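Local coordinates for importin subunit beta-1 (PDB 5OWU), which carries proteins into the nucleus as the beta subunit of the import receptor, associating with importin alpha, which binds the nuclear localization signal of the cargo, at residues A432-I435 and G436-D440; V455-A458 and C459-G462. All coordinates share one frame; numbering follows the deposited sequence.

Contact 1. Residues A432-I435 and G436-D440; sequences AWCI and GRIAD
The backbone runs as regular alpha-helix from A432 to D440, and four i to i+4 hydrogen bonds, from G436, R437, I438 and A439 back to A432, W433, C434 and I435, join the two halves. This is helix 425-442 of HEAT repeat 10. The main side-chain contact is W433 with R437, one turn apart. It is a CH-pi contact. R437 CG lies over one face of the indole, 3.6 Å from the centroid of the W433 six-membered ring and 17° off its normal. R437 CD follows on the same face, 3.4 Å from W433 CZ2. The W433 ring is set beside its own carbonyl carbon (chi1 171°), which turns it down the helix toward R437. R437 bends at chi2 and chi3 and folds along the ring, and its guanidinium plane ends only 6° from that of the indole. The polar end is held from outside: R437 NE donates to G394 O in helix 383-395. W475 meets the W433 ring with nearly parallel planes. Next round the helix, C434 and I438 touch more loosely, with C434 SG 4.3 Å from I438 CD1. Two carbonyls take a further bond from helix 467-484: A432 O from T476 OG1, and G436 O from N479 ND2. Inside the helix, I438 CG1 swings back beside its own backbone N and rests 3.3 Å from C434 O.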
loop_
_atom_site.group_PDB
_atom_site.type_symbol
_atom_site.label_atom_id
_atom_site.label_comp_id
_atom_site.label_asym_id
_atom_site.label_seq_id
_atom_site.Cartn_x
_atom_site.Cartn_y
_atom_site.Cartn_z
ATOM N N ALA A 432 20.124 13.020 -14.366
ATOM C CA ALA A 432 20.634 12.010 -13.442
ATOM C C ALA A 432 19.617 10.891 -13.258
ATOM O O ALA A 432 19.963 9.699 -13.294
ATOM C CB ALA A 432 20.980 12.647 -12.092
ATOM N N TRP A 433 18.350 11.262 -13.047
ATOM C CA TRP A 433 17.295 10.252 -12.981
ATOM C C TRP A 433 17.267 9.392 -14.243
ATOM O O TRP A 433 17.159 8.163 -14.171
ATOM C CB TRP A 433 15.947 10.935 -12.764
ATOM C CG TRP A 433 14.756 10.033 -12.883
ATOM C CD1 TRP A 433 14.235 9.225 -11.910
ATOM C CD2 TRP A 433 13.925 9.853 -14.040
ATOM N NE1 TRP A 433 13.135 8.558 -12.387
ATOM C CE2 TRP A 433 12.919 8.925 -13.690
ATOM C CE3 TRP A 433 13.931 10.385 -15.333
ATOM C CZ2 TRP A 433 11.932 8.521 -14.583
ATOM C CZ3 TRP A 433 12.948 9.983 -16.220
ATOM C CH2 TRP A 433 11.963 9.059 -15.844
ATOM N N CYS A 434 17.364 10.025 -15.411
ATOM C CA CYS A 434 17.298 9.293 -16.670
ATOM C C CYS A 434 18.426 8.280 -16.775
ATOM O O CYS A 434 18.229 7.159 -17.265
ATOM C CB CYS A 434 17.351 10.281 -17.837
ATOM S SG CYS A 434 17.198 9.518 -19.440
ATOM N N ILE A 435 19.618 8.653 -16.310
ATOM C CA ILE A 435 20.733 7.715 -16.317
ATOM C C ILE A 435 20.425 6.547 -15.398
ATOM O O ILE A 435 20.728 5.390 -15.719
ATOM C CB ILE A 435 22.039 8.436 -15.929
ATOM C CG1 ILE A 435 22.377 9.482 -17.004
ATOM C CG2 ILE A 435 23.187 7.451 -15.780
ATOM C CD1 ILE A 435 23.492 10.418 -16.635
ATOM N N GLY A 436 19.800 6.829 -14.248
ATOM C CA GLY A 436 19.365 5.747 -13.378
ATOM C C GLY A 436 18.354 4.819 -14.032
ATOM O O GLY A 436 18.376 3.613 -13.802
ATOM N N ARG A 437 17.432 5.374 -14.829
ATOM C CA ARG A 437 16.449 4.555 -15.544
ATOM C C ARG A 437 17.121 3.654 -16.581
ATOM O O ARG A 437 16.792 2.458 -16.704
ATOM C CB ARG A 437 15.421 5.470 -16.219
ATOM C CG ARG A 437 14.579 6.275 -15.231
ATOM C CD ARG A 437 13.444 5.427 -14.670
ATOM N NE ARG A 437 12.529 5.059 -15.747
ATOM C CZ ARG A 437 11.474 4.263 -15.611
ATOM N NH1 ARG A 437 11.175 3.732 -14.431
ATOM N NH2 ARG A 437 10.721 3.994 -16.670
ATOM N N ILE A 438 18.060 4.221 -17.342
ATOM C CA ILE A 438 18.827 3.429 -18.296
ATOM C C ILE A 438 19.540 2.304 -17.564
ATOM O O ILE A 438 19.486 1.135 -17.967
ATOM C CB ILE A 438 19.817 4.326 -19.062
ATOM C CG1 ILE A 438 19.051 5.364 -19.883
ATOM C CG2 ILE A 438 20.705 3.492 -19.974
ATOM C CD1 ILE A 438 19.911 6.412 -20.526
ATOM N N ALA A 439 20.213 2.643 -16.463
ATOM C CA ALA A 439 20.938 1.633 -15.705
ATOM C C ALA A 439 19.986 0.584 -15.164
ATOM O O ALA A 439 20.300 -0.608 -15.156
ATOM C CB ALA A 439 21.711 2.285 -14.559
ATOM N N ASP A 440 18.807 1.010 -14.728
ATOM C CA ASP A 440 17.936 0.120 -13.976
ATOM C C ASP A 440 17.316 -0.944 -14.872
ATOM O O ASP A 440 17.203 -2.106 -14.469
ATOM C CB ASP A 440 16.843 0.922 -13.272
ATOM C CG ASP A 440 16.204 0.160 -12.136
ATOM O OD1 ASP A 440 16.896 -0.692 -11.541
ATOM O OD2 ASP A 440 15.018 0.407 -11.835
#

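Contact 2. Residues V455-A458 and C459-G462; sequences VVQA and CLIG
C459 opens the second of two successive turns in helix 452-463 of HEAT repeat 11, its N bonded to V455 O at 3.0 Å. Its side chain leans back toward the preceding turn. C459 CB lies 3.4 Å from V456 O, and chi1 of -71° brings SG to the side of V455. L460 comes next, and its N bonds to V456 O. L460 lies beside V456 and points the same way; L460 CD1 meets V456 CG1 at 4.1 Å. Q457 also touches it. That chain bends at chi2 (56°), and the amide end crosses L460 at a slant, with Q457 NE2 4.0 Å from L460 CD1. This is van der Waals contact between an amide and a methyl. I461 N makes the straightest bond of the four, 174° at the hydrogen, to Q457 O. I461 CG1 then packs 3.3 Å from the same oxygen. G462 N bonds to A458 O, the last of the four bonds. Helix 452-463 packs against three helices. V455 and C459 pack on helix 467-484, where C459 meets T476 and I477. V456 and L460 touch L499 and A498 of helix 496-507, while V455 and A458 reach L417 of helix 402-418.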
loop_
_atom_site.group_PDB
_atom_site.type_symbol
_atom_site.label_atom_id
_atom_site.label_comp_id
_atom_site.label_asym_id
_atom_site.label_seq_id
_atom_site.Cartn_x
_atom_site.Cartn_y
_atom_site.Cartn_z
ATOM N N VAL A 455 29.620 7.305 -17.663
ATOM C CA VAL A 455 28.466 7.251 -16.769
ATOM C C VAL A 455 28.919 7.411 -15.316
ATOM O O VAL A 455 28.390 8.238 -14.561
ATOM C CB VAL A 455 27.688 5.938 -16.990
ATOM C CG1 VAL A 455 26.666 5.693 -15.882
ATOM C CG2 VAL A 455 26.989 5.950 -18.336
ATOM N N VAL A 456 29.913 6.624 -14.908
ATOM C CA VAL A 456 30.411 6.713 -13.537
ATOM C C VAL A 456 30.915 8.119 -13.254
ATOM O O VAL A 456 30.603 8.706 -12.212
ATOM C CB VAL A 456 31.502 5.653 -13.292
ATOM C CG1 VAL A 456 32.249 5.914 -11.970
ATOM C CG2 VAL A 456 30.888 4.255 -13.299
ATOM N N GLN A 457 31.679 8.692 -14.186
ATOM C CA GLN A 457 32.207 10.035 -13.970
ATOM C C GLN A 457 31.082 11.052 -13.821
ATOM O O GLN A 457 31.154 11.945 -12.969
ATOM C CB GLN A 457 33.147 10.423 -15.117
ATOM C CG GLN A 457 34.261 11.371 -14.703
ATOM C CD GLN A 457 35.100 10.823 -13.554
ATOM O OE1 GLN A 457 35.536 9.666 -13.579
ATOM N NE2 GLN A 457 35.309 11.645 -12.531
ATOM N N ALA A 458 30.027 10.930 -14.629
ATOM C CA ALA A 458 28.897 11.846 -14.490
ATOM C C ALA A 458 28.248 11.704 -13.122
ATOM O O ALA A 458 27.826 12.696 -12.517
ATOM C CB ALA A 458 27.865 11.600 -15.589
ATOM N N CYS A 459 28.151 10.472 -12.618
ATOM C CA CYS A 459 27.591 10.280 -11.286
ATOM C C CYS A 459 28.484 10.905 -10.221
ATOM O O CYS A 459 27.986 11.497 -9.254
ATOM C CB CYS A 459 27.391 8.792 -10.998
ATOM S SG CYS A 459 26.052 8.021 -11.945
ATOM N N LEU A 460 29.806 10.773 -10.378
ATOM C CA LEU A 460 30.741 11.303 -9.389
ATOM C C LEU A 460 30.716 12.824 -9.363
ATOM O O LEU A 460 30.757 13.429 -8.287
ATOM C CB LEU A 460 32.156 10.806 -9.682
ATOM C CG LEU A 460 32.418 9.314 -9.489
ATOM C CD1 LEU A 460 33.846 8.997 -9.871
ATOM C CD2 LEU A 460 32.141 8.886 -8.046
ATOM N N ILE A 461 30.679 13.460 -10.535
ATOM C CA ILE A 461 30.502 14.908 -10.572
ATOM C C ILE A 461 29.161 15.293 -9.959
ATOM O O ILE A 461 29.060 16.274 -9.212
ATOM C CB ILE A 461 30.629 15.428 -12.019
ATOM C CG1 ILE A 461 32.021 15.134 -12.594
ATOM C CG2 ILE A 461 30.321 16.922 -12.092
ATOM C CD1 ILE A 461 33.181 15.649 -11.763
ATOM N N GLY A 462 28.108 14.534 -10.269
ATOM C CA GLY A 462 26.783 14.897 -9.794
ATOM C C GLY A 462 26.630 14.787 -8.289
ATOM O O GLY A 462 25.863 15.541 -7.685
#

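Contact 1 comes first along the chain, on helix 425-442. Contact 2 follows on the next helix, 452-463. The two are in series, and neither nests in nor crosses the other. Neither closes a long loop, since each joins consecutive turns of one helix. Their centres are about 12 Å apart. They touch directly where I435 CG2 of contact 1 packs 3.9 Å from V455 CG1 of contact 2. This joins HEAT repeat 10 to HEAT repeat 11. Helix 467-484 contacts both, and T476 and L480 each meet residues from the two sites. Helix 402-418 also reaches both contacts, through L417.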